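Local coordinates for dual oxidase maturation factor 1 (Mus musculus, PDB 6WXU), which probably serves the maturation of the dual oxidase DUOX1 and its transport from the endoplasmic reticulum to the plasma membrane, at residues B[25-30]-B[63-68]; B[101-106]-B[159-164]; B[226-231]-B[245-250]. All coordinates share one frame; numbering follows the deposited sequence.

Contact 1: residues B[25-30]-B[63-68]. With PLC (diundecyl phosphatidyl choline), chain O.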
loop_
_atom_site.group_PDB
_atom_site.type_symbol
_atom_site.label_atom_id
_atom_site.label_comp_id
_atom_site.label_asym_id
_atom_site.label_seq_id
_atom_site.Cartn_x
_atom_site.Cartn_y
_atom_site.Cartn_z
ATOM N N ALA B 25 1.616 1.849 -30.857
ATOM C CA ALA B 25 0.600 1.438 -31.813
ATOM C C ALA B 25 -0.455 2.515 -31.993
ATOM O O ALA B 25 -0.980 2.688 -33.098
ATOM C CB ALA B 25 -0.046 0.132 -31.362
ATOM N N VAL B 26 -0.771 3.254 -30.928
ATOM C CA VAL B 26 -1.726 4.352 -31.044
ATOM C C VAL B 26 -1.219 5.394 -32.032
ATOM O O VAL B 26 -1.953 5.847 -32.918
ATOM C CB VAL B 26 -1.999 4.970 -29.663
ATOM C CG1 VAL B 26 -2.791 6.245 -29.809
ATOM C CG2 VAL B 26 -2.747 3.990 -28.797
ATOM N N ILE B 27 0.050 5.780 -31.903
ATOM C CA ILE B 27 0.623 6.792 -32.786
ATOM C C ILE B 27 0.655 6.297 -34.224
ATOM O O ILE B 27 0.298 7.028 -35.159
ATOM C CB ILE B 27 2.025 7.184 -32.290
ATOM C CG1 ILE B 27 1.927 7.854 -30.922
ATOM C CG2 ILE B 27 2.705 8.085 -33.288
ATOM C CD1 ILE B 27 3.253 8.106 -30.279
ATOM N N ILE B 28 1.076 5.048 -34.425
ATOM C CA ILE B 28 1.160 4.511 -35.779
ATOM C C ILE B 28 -0.217 4.471 -36.428
ATOM O O ILE B 28 -0.376 4.842 -37.597
ATOM C CB ILE B 28 1.818 3.122 -35.765
ATOM C CG1 ILE B 28 3.253 3.222 -35.258
ATOM C CG2 ILE B 28 1.799 2.515 -37.151
ATOM C CD1 ILE B 28 3.963 1.898 -35.219
ATOM N N THR B 29 -1.236 4.037 -35.683
ATOM C CA THR B 29 -2.575 3.958 -36.261
ATOM C C THR B 29 -3.138 5.342 -36.554
ATOM O O THR B 29 -3.795 5.540 -37.581
ATOM C CB THR B 29 -3.516 3.195 -35.334
ATOM O OG1 THR B 29 -3.484 3.784 -34.030
ATOM C CG2 THR B 29 -3.107 1.738 -35.243
ATOM N N ILE B 30 -2.890 6.310 -35.671
ATOM C CA ILE B 30 -3.399 7.662 -35.892
ATOM C C ILE B 30 -2.825 8.244 -37.177
ATOM O O ILE B 30 -3.555 8.773 -38.024
ATOM C CB ILE B 30 -3.083 8.560 -34.686
ATOM C CG1 ILE B 30 -4.028 8.253 -33.528
ATOM C CG2 ILE B 30 -3.175 10.016 -35.077
ATOM C CD1 ILE B 30 -3.795 9.128 -32.326
ATOM N N ILE B 63 7.471 13.832 -39.692
ATOM C CA ILE B 63 8.232 14.559 -38.681
ATOM C C ILE B 63 7.413 14.714 -37.408
ATOM O O ILE B 63 7.913 14.492 -36.298
ATOM C CB ILE B 63 8.690 15.920 -39.231
ATOM C CG1 ILE B 63 9.726 15.727 -40.334
ATOM C CG2 ILE B 63 9.270 16.761 -38.132
ATOM C CD1 ILE B 63 10.122 17.005 -41.016
ATOM N N GLY B 64 6.136 15.072 -37.543
ATOM C CA GLY B 64 5.303 15.216 -36.365
ATOM C C GLY B 64 5.125 13.922 -35.602
ATOM O O GLY B 64 4.998 13.934 -34.376
ATOM N N ALA B 65 5.137 12.790 -36.307
ATOM C CA ALA B 65 4.972 11.498 -35.650
ATOM C C ALA B 65 6.252 11.051 -34.964
ATOM O O ALA B 65 6.202 10.437 -33.894
ATOM C CB ALA B 65 4.525 10.442 -36.655
ATOM N N VAL B 66 7.403 11.339 -35.569
ATOM C CA VAL B 66 8.673 10.957 -34.964
ATOM C C VAL B 66 8.924 11.751 -33.691
ATOM O O VAL B 66 9.355 11.194 -32.676
ATOM C CB VAL B 66 9.815 11.134 -35.974
ATOM C CG1 VAL B 66 11.129 11.207 -35.251
ATOM C CG2 VAL B 66 9.820 9.985 -36.946
ATOM N N ILE B 67 8.658 13.059 -33.715
ATOM C CA ILE B 67 8.867 13.871 -32.517
ATOM C C ILE B 67 8.049 13.341 -31.349
ATOM O O ILE B 67 8.467 13.439 -30.191
ATOM C CB ILE B 67 8.527 15.344 -32.797
ATOM C CG1 ILE B 67 9.424 15.905 -33.892
ATOM C CG2 ILE B 67 8.678 16.173 -31.547
ATOM C CD1 ILE B 67 9.019 17.280 -34.335
ATOM N N LEU B 68 6.888 12.762 -31.627
ATOM C CA LEU B 68 6.001 12.297 -30.573
ATOM C C LEU B 68 6.288 10.865 -30.153
ATOM O O LEU B 68 6.082 10.518 -28.987
ATOM C CB LEU B 68 4.547 12.417 -31.030
ATOM C CG LEU B 68 3.473 12.570 -29.964
ATOM C CD1 LEU B 68 3.726 13.806 -29.134
ATOM C CD2 LEU B 68 2.122 12.646 -30.627
HETATM C C1 PLC O . -4.100 1.243 -22.675
HETATM C C2 PLC O . -4.210 2.359 -23.689
HETATM C C3 PLC O . -3.129 3.367 -23.456
HETATM C C4 PLC O . -0.027 1.359 -20.075
HETATM C C5 PLC O . 0.673 2.270 -21.094
HETATM C C6 PLC O . 1.842 0.528 -22.351
HETATM C C7 PLC O . 2.692 2.675 -22.356
HETATM C C8 PLC O . 2.813 1.435 -20.327
HETATM C "C'" PLC O . -5.108 1.964 -25.925
HETATM C "C1'" PLC O . -5.118 1.348 -27.288
HETATM C "C2'" PLC O . -6.483 1.548 -27.918
HETATM C "C3'" PLC O . -6.508 2.012 -29.371
HETATM C "C4'" PLC O . -6.821 3.496 -29.556
HETATM C "C5'" PLC O . -7.312 3.599 -30.978
HETATM C "C6'" PLC O . -6.918 4.838 -31.730
HETATM C "C7'" PLC O . -6.771 4.424 -33.185
HETATM C "C8'" PLC O . -7.273 5.427 -34.221
HETATM C "C9'" PLC O . -8.659 5.111 -34.768
HETATM C "CA'" PLC O . -8.694 4.348 -36.066
HETATM C "CB'" PLC O . -10.083 4.353 -36.629
HETATM C CB PLC O . -2.326 5.365 -24.633
HETATM C C1B PLC O . -2.604 6.467 -25.606
HETATM C C2B PLC O . -1.654 7.628 -25.417
HETATM C C3B PLC O . -1.502 8.358 -26.737
HETATM C C4B PLC O . -0.606 9.555 -26.553
HETATM C C5B PLC O . -1.086 10.687 -27.432
HETATM C C6B PLC O . -0.899 10.288 -28.872
HETATM C C7B PLC O . -1.924 10.955 -29.762
HETATM C C8B PLC O . -1.748 12.456 -29.766
HETATM C C9B PLC O . -2.154 13.027 -31.120
HETATM C CAA PLC O . -1.858 14.507 -31.187
HETATM C CBA PLC O . -1.886 15.106 -29.800
HETATM O "O'" PLC O . -6.004 2.650 -25.583
HETATM O OB PLC O . -1.339 5.337 -23.953
HETATM O O2 PLC O . -4.027 1.822 -24.996
HETATM O O3 PLC O . -3.260 4.293 -24.494
HETATM O O1P PLC O . -1.507 -0.224 -21.878
HETATM O O2P PLC O . -3.145 -0.379 -19.932
HETATM O O3P PLC O . -3.275 1.555 -21.565
HETATM O O4P PLC O . -1.456 1.436 -20.084
HETATM N N PLC O . 1.984 1.717 -21.506
HETATM P P PLC O . -2.381 0.429 -20.889
#
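Ile27 spreads its two branches over the neighbouring helix, the longer one ending against the backbone carbonyl of Leu68 and the shorter one lying beside Ala65. The terminal methyl CD1 of Ile27 comes 3.9 Å from Leu68 O, with CG of the leucine a little farther off. CG2 of Ile27 meets CB of Ala65 at 4.5 Å. This split follows from the first torsion (chi1 -65°), which sets CG1 beside the backbone N and CG2 beside the carbonyl carbon. A beta-branched residue thus touches two positions on one face of a helix, and alanine, with only a methyl to accommodate, keeps the opposing backbone accessible. No hydrogen bond crosses, as suits apolar packing in a membrane.

The pair belongs to a helical hairpin: helices 22-41 and 50-72 run antiparallel, each matching a predicted transmembrane span, with a short, probably cytoplasmic, turn between them. Ile63 and Leu68 touch helix 170-199 as well, and Val66 packs on helix 249-273, which places 50-72 inside the bundle.

A phosphatidylcholine lies against helix 22-41, with one acyl chain in the groove toward helix 50-72. Val26 stands where the two chains diverge: CG2 lies 3.9 Å from C1' of one chain and 4.0 Å from C1B of the other, while CG1 faces the latter. That second chain runs along the groove, where its C7B lies 3.7 Å from Ile30 CD1 and its C8B 4.0 Å from Leu68 CD2, so the lipid tail touches both helices alongside the direct contact through Ile27. The first chain runs past Thr29, whose OG1 approaches C7' at 3.5 Å. With chi1 at 54°, this hydroxyl is folded back toward the carbonyls of Ala25 and Val26 in the preceding turn, a common way for threonine to settle its polar group within a membrane helix.

Contact 2: residues B[101-106]-B[159-164]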
loop_
_atom_site.group_PDB
_atom_site.type_symbol
_atom_site.label_atom_id
_atom_site.label_comp_id
_atom_site.label_asym_id
_atom_site.label_seq_id
_atom_site.Cartn_x
_atom_site.Cartn_y
_atom_site.Cartn_z
ATOM N N LEU B 101 18.696 -4.126 -21.384
ATOM C CA LEU B 101 18.336 -2.852 -20.784
ATOM C C LEU B 101 17.819 -1.915 -21.861
ATOM O O LEU B 101 18.275 -1.954 -23.005
ATOM C CB LEU B 101 19.527 -2.198 -20.090
ATOM C CG LEU B 101 19.715 -2.403 -18.595
ATOM C CD1 LEU B 101 20.946 -1.661 -18.147
ATOM C CD2 LEU B 101 18.504 -1.909 -17.849
ATOM N N GLN B 102 16.873 -1.060 -21.486
ATOM C CA GLN B 102 16.311 -0.088 -22.418
ATOM C C GLN B 102 15.982 1.167 -21.618
ATOM O O GLN B 102 14.920 1.247 -20.999
ATOM C CB GLN B 102 15.082 -0.646 -23.115
ATOM C CG GLN B 102 15.384 -1.624 -24.223
ATOM C CD GLN B 102 14.135 -2.112 -24.900
ATOM O OE1 GLN B 102 13.069 -2.158 -24.295
ATOM N NE2 GLN B 102 14.252 -2.469 -26.171
ATOM N N ILE B 103 16.885 2.136 -21.643
ATOM C CA ILE B 103 16.787 3.326 -20.808
ATOM C C ILE B 103 16.166 4.437 -21.638
ATOM O O ILE B 103 16.766 4.909 -22.606
ATOM C CB ILE B 103 18.154 3.742 -20.259
ATOM C CG1 ILE B 103 18.883 2.532 -19.691
ATOM C CG2 ILE B 103 17.994 4.783 -19.183
ATOM C CD1 ILE B 103 20.298 2.814 -19.312
ATOM N N GLY B 104 14.973 4.859 -21.261
ATOM C CA GLY B 104 14.283 5.945 -21.924
ATOM C C GLY B 104 14.512 7.271 -21.241
ATOM O O GLY B 104 15.542 7.500 -20.602
ATOM N N LEU B 105 13.539 8.164 -21.375
ATOM C CA LEU B 105 13.639 9.473 -20.749
ATOM C C LEU B 105 12.988 9.519 -19.379
ATOM O O LEU B 105 13.401 10.316 -18.533
ATOM C CB LEU B 105 13.012 10.540 -21.649
ATOM C CG LEU B 105 13.704 10.814 -22.982
ATOM C CD1 LEU B 105 12.927 11.833 -23.771
ATOM C CD2 LEU B 105 15.115 11.291 -22.760
ATOM N N GLY B 106 11.986 8.685 -19.132
ATOM C CA GLY B 106 11.317 8.705 -17.850
ATOM C C GLY B 106 11.173 7.337 -17.228
ATOM O O GLY B 106 10.172 7.054 -16.568
ATOM N N GLU B 159 17.714 -2.284 -9.213
ATOM C CA GLU B 159 18.246 -1.538 -8.088
ATOM C C GLU B 159 19.505 -0.768 -8.433
ATOM O O GLU B 159 19.904 0.106 -7.660
ATOM C CB GLU B 159 18.547 -2.466 -6.916
ATOM C CG GLU B 159 19.876 -3.155 -7.024
ATOM C CD GLU B 159 20.374 -3.640 -5.690
ATOM O OE1 GLU B 159 20.139 -2.945 -4.681
ATOM O OE2 GLU B 159 20.995 -4.720 -5.646
ATOM N N LYS B 160 20.149 -1.080 -9.558
ATOM C CA LYS B 160 21.266 -0.248 -9.998
ATOM C C LYS B 160 20.855 1.210 -10.180
ATOM O O LYS B 160 21.684 2.108 -10.015
ATOM C CB LYS B 160 21.849 -0.787 -11.300
ATOM C CG LYS B 160 22.674 -2.039 -11.145
ATOM C CD LYS B 160 23.960 -1.753 -10.418
ATOM C CE LYS B 160 24.834 -2.979 -10.371
ATOM N NZ LYS B 160 26.141 -2.691 -9.742
ATOM N N PHE B 161 19.592 1.467 -10.513
ATOM C CA PHE B 161 19.099 2.812 -10.783
ATOM C C PHE B 161 18.320 3.405 -9.623
ATOM O O PHE B 161 17.642 4.418 -9.804
ATOM C CB PHE B 161 18.210 2.815 -12.026
ATOM C CG PHE B 161 18.928 2.469 -13.282
ATOM C CD1 PHE B 161 19.079 1.154 -13.661
ATOM C CD2 PHE B 161 19.448 3.457 -14.089
ATOM C CE1 PHE B 161 19.742 0.831 -14.812
ATOM C CE2 PHE B 161 20.110 3.139 -15.244
ATOM C CZ PHE B 161 20.258 1.825 -15.606
ATOM N N THR B 162 18.388 2.802 -8.450
ATOM C CA THR B 162 17.550 3.207 -7.339
ATOM C C THR B 162 18.149 4.426 -6.643
ATOM O O THR B 162 19.351 4.678 -6.744
ATOM C CB THR B 162 17.384 2.034 -6.372
ATOM O OG1 THR B 162 16.035 1.985 -5.900
ATOM C CG2 THR B 162 18.312 2.155 -5.191
ATOM N N PRO B 163 17.325 5.227 -5.968
ATOM C CA PRO B 163 17.856 6.403 -5.271
ATOM C C PRO B 163 18.811 6.005 -4.160
ATOM O O PRO B 163 18.566 5.054 -3.418
ATOM C CB PRO B 163 16.602 7.079 -4.709
ATOM C CG PRO B 163 15.503 6.595 -5.544
ATOM C CD PRO B 163 15.857 5.205 -5.955
ATOM N N ARG B 164 19.905 6.753 -4.048
ATOM C CA ARG B 164 20.928 6.518 -3.033
ATOM C C ARG B 164 21.538 5.123 -3.175
ATOM O O ARG B 164 21.470 4.285 -2.278
ATOM C CB ARG B 164 20.365 6.738 -1.627
ATOM C CG ARG B 164 20.554 8.150 -1.121
ATOM C CD ARG B 164 19.548 8.494 -0.043
ATOM N NE ARG B 164 18.216 8.713 -0.593
ATOM C CZ ARG B 164 17.815 9.862 -1.126
ATOM N NH1 ARG B 164 18.647 10.891 -1.184
ATOM N NH2 ARG B 164 16.584 9.982 -1.605
#
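Phe161 brings the far end of its ring up against the methyl ends of Leu101 and Ile103, two residues on the same side of strand 94-103. The closer packing is with Ile103, whose CD1 rests 3.8 Å from CZ and 4.1 Å from CE2 of Phe161. Leu101 touches more loosely, its CD2 4.3 Å from CE1 of Phe161. Both methyls approach the ring obliquely.

Phe161 occupies the third position of a type I turn, closed by a bond from Thr162 N to Glu159 O (3.2 Å), just after helix 152-159. The CA atoms of Phe161 and Ile103 are 10.3 Å apart, a gap the aromatic side chain spans; chi1 (-65°) sets its CG beside the backbone N, anti to the carbonyl carbon. Strand and loop therefore meet through side chains, without backbone pairing. Val108 of the adjoining strand and Tyr173 of helix 170-199 also pack on Ile103.

The polar residues around Phe161 have other partners. Lys160 NZ bonds to Pro235 O and forms a salt bridge with an acidic side chain of another protein chain, to which Glu159 adds a weak hydrogen bond and on which the exposed Arg164 packs. Across the contact itself there is no hydrogen bond: its cohesion is probably hydrophobic, while the charges close by in sequence face another protein chain.

Contact 3: residues B[226-231]-B[245-250]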
loop_
_atom_site.group_PDB
_atom_site.type_symbol
_atom_site.label_atom_id
_atom_site.label_comp_id
_atom_site.label_asym_id
_atom_site.label_seq_id
_atom_site.Cartn_x
_atom_site.Cartn_y
_atom_site.Cartn_z
ATOM N N MET B 226 24.542 13.792 -21.806
ATOM C CA MET B 226 25.298 14.052 -20.589
ATOM C C MET B 226 25.210 12.911 -19.588
ATOM O O MET B 226 25.541 13.105 -18.416
ATOM C CB MET B 226 24.821 15.344 -19.927
ATOM C CG MET B 226 25.096 16.595 -20.728
ATOM S SD MET B 226 24.736 18.090 -19.790
ATOM C CE MET B 226 23.097 17.722 -19.178
ATOM N N THR B 227 24.761 11.734 -20.019
ATOM C CA THR B 227 24.659 10.572 -19.152
ATOM C C THR B 227 25.632 9.464 -19.512
ATOM O O THR B 227 25.952 8.644 -18.648
ATOM C CB THR B 227 23.238 9.999 -19.194
ATOM O OG1 THR B 227 22.952 9.551 -20.521
ATOM C CG2 THR B 227 22.233 11.051 -18.809
ATOM N N THR B 228 26.104 9.417 -20.758
ATOM C CA THR B 228 26.938 8.306 -21.200
ATOM C C THR B 228 28.249 8.241 -20.431
ATOM O O THR B 228 28.854 7.170 -20.322
ATOM C CB THR B 228 27.206 8.423 -22.698
ATOM O OG1 THR B 228 28.045 9.557 -22.948
ATOM C CG2 THR B 228 25.900 8.600 -23.440
ATOM N N SER B 229 28.704 9.366 -19.894
ATOM C CA SER B 229 29.947 9.411 -19.142
ATOM C C SER B 229 29.781 8.960 -17.699
ATOM O O SER B 229 30.720 9.096 -16.909
ATOM C CB SER B 229 30.528 10.824 -19.180
ATOM O OG SER B 229 29.600 11.768 -18.675
ATOM N N LEU B 230 28.621 8.430 -17.338
ATOM C CA LEU B 230 28.333 8.055 -15.961
ATOM C C LEU B 230 28.046 6.575 -15.781
ATOM O O LEU B 230 28.499 5.982 -14.801
ATOM C CB LEU B 230 27.145 8.866 -15.441
ATOM C CG LEU B 230 26.895 8.719 -13.944
ATOM C CD1 LEU B 230 27.930 9.487 -13.141
ATOM C CD2 LEU B 230 25.509 9.188 -13.618
ATOM N N ILE B 231 27.292 5.958 -16.695
ATOM C CA ILE B 231 27.016 4.528 -16.593
ATOM C C ILE B 231 28.161 3.683 -17.123
ATOM O O ILE B 231 28.123 2.453 -16.998
ATOM C CB ILE B 231 25.718 4.173 -17.340
ATOM C CG1 ILE B 231 25.122 2.873 -16.797
ATOM C CG2 ILE B 231 25.977 4.071 -18.831
ATOM C CD1 ILE B 231 23.838 2.462 -17.462
ATOM N N THR B 245 26.013 -0.750 -22.500
ATOM C CA THR B 245 24.944 0.007 -23.129
ATOM C C THR B 245 25.528 1.024 -24.096
ATOM O O THR B 245 26.535 1.670 -23.798
ATOM C CB THR B 245 24.085 0.722 -22.089
ATOM O OG1 THR B 245 24.865 1.734 -21.449
ATOM C CG2 THR B 245 23.592 -0.256 -21.050
ATOM N N HIS B 246 24.891 1.156 -25.257
ATOM C CA HIS B 246 25.276 2.158 -26.241
ATOM C C HIS B 246 24.052 2.954 -26.666
ATOM O O HIS B 246 22.979 2.804 -26.079
ATOM C CB HIS B 246 25.942 1.497 -27.441
ATOM C CG HIS B 246 25.207 0.300 -27.952
ATOM N ND1 HIS B 246 25.724 -0.974 -27.884
ATOM C CD2 HIS B 246 23.990 0.182 -28.533
ATOM C CE1 HIS B 246 24.858 -1.826 -28.404
ATOM N NE2 HIS B 246 23.798 -1.150 -28.806
ATOM N N HIS B 247 24.191 3.798 -27.682
ATOM C CA HIS B 247 23.100 4.664 -28.100
ATOM C C HIS B 247 22.073 3.882 -28.900
ATOM O O HIS B 247 22.416 3.199 -29.867
ATOM C CB HIS B 247 23.633 5.829 -28.925
ATOM C CG HIS B 247 24.320 6.875 -28.110
ATOM N ND1 HIS B 247 25.561 7.375 -28.434
ATOM C CD2 HIS B 247 23.938 7.516 -26.981
ATOM C CE1 HIS B 247 25.914 8.279 -27.540
ATOM N NE2 HIS B 247 24.947 8.385 -26.648
ATOM N N GLY B 248 20.810 3.998 -28.506
ATOM C CA GLY B 248 19.754 3.232 -29.117
ATOM C C GLY B 248 19.237 3.850 -30.394
ATOM O O GLY B 248 19.804 4.806 -30.924
ATOM N N PRO B 249 18.142 3.302 -30.921
ATOM C CA PRO B 249 17.581 3.853 -32.160
ATOM C C PRO B 249 16.930 5.211 -31.989
ATOM O O PRO B 249 16.952 6.004 -32.936
ATOM C CB PRO B 249 16.558 2.791 -32.581
ATOM C CG PRO B 249 16.985 1.557 -31.887
ATOM C CD PRO B 249 17.532 2.013 -30.577
ATOM N N ALA B 250 16.343 5.509 -30.830
ATOM C CA ALA B 250 15.676 6.797 -30.670
ATOM C C ALA B 250 16.664 7.947 -30.754
ATOM O O ALA B 250 16.324 9.025 -31.256
ATOM C CB ALA B 250 14.916 6.841 -29.350
#
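Thr228 brings its methyl, not its hydroxyl, to the ring of His247: CG2 lies 3.4 Å from NE2 of the histidine and 4.1 Å from its CE1. The two side chains cross at about a right angle, and the methyl comes up obliquely to the outer end of the imidazole. The first torsion of Thr228 (chi1 68°) leaves CG2 beside the backbone N, where it can face the histidine. Although His247 starts from a backbone position that does not aim its CB at Thr228, the imidazole swings its NE2 end toward the methyl.

A second methyl-to-heteroatom contact joins Ile231 and Thr245. Here CG2 of Ile231 approaches OG1 of Thr245 at 3.7 Å, and the CD1 end of the same isoleucine passes at 4.2 Å from that oxygen. Both encounters are therefore van der Waals contacts between an apolar carbon and a polar atom. Threonine suits such a partly buried margin because it offers both a methyl and a hydroxyl.

Hydrogen bonding stays within each side or goes to other parts of the fold. Leu230 N bonds to Thr227 O at 3.0 Å, supporting the short, weakly bonded helical turn 228-231. On the other side, backbone bonds tie His246 to Val78 and Gly248 to Trp76.

The strand that holds His246 and His247 is at the edge of the antiparallel sheet within this chain, next to strand 77-86. Immediately afterwards Gly248, at the N-cap position, and Pro249 begin helix 249-273, and His247 stacks on Phe251 in its first turn. The facing segment follows helix 203-224 and rests on helix 170-199 through Thr227 and Ile231, while Cys234, in the loop between the segments, is disulfide-bonded to Cys167.

How the contacts relate
Contact 1 lies among the membrane helices, whereas the touching residues of contacts 2 and 3 lie in the predicted extracellular part, their centres about 12 Å apart and about 25 Å and 24 Å, respectively, from that of contact 1. Contacts 1 and 2 are buried and chiefly hydrocarbon, the first flanked by lipid, the second built on an aromatic ring; contact 3 is partly buried and mixes methyls with polar atoms. Contacts 2 and 3 share one sheet, their strands 94-103 and 245-247 both pairing with 77-86, and they touch directly where Ile231 CD1 lies 4.0 Å from Ile103 CD1. Helix 249-273, which begins in contact 3, packs against helix 50-72 of contact 1.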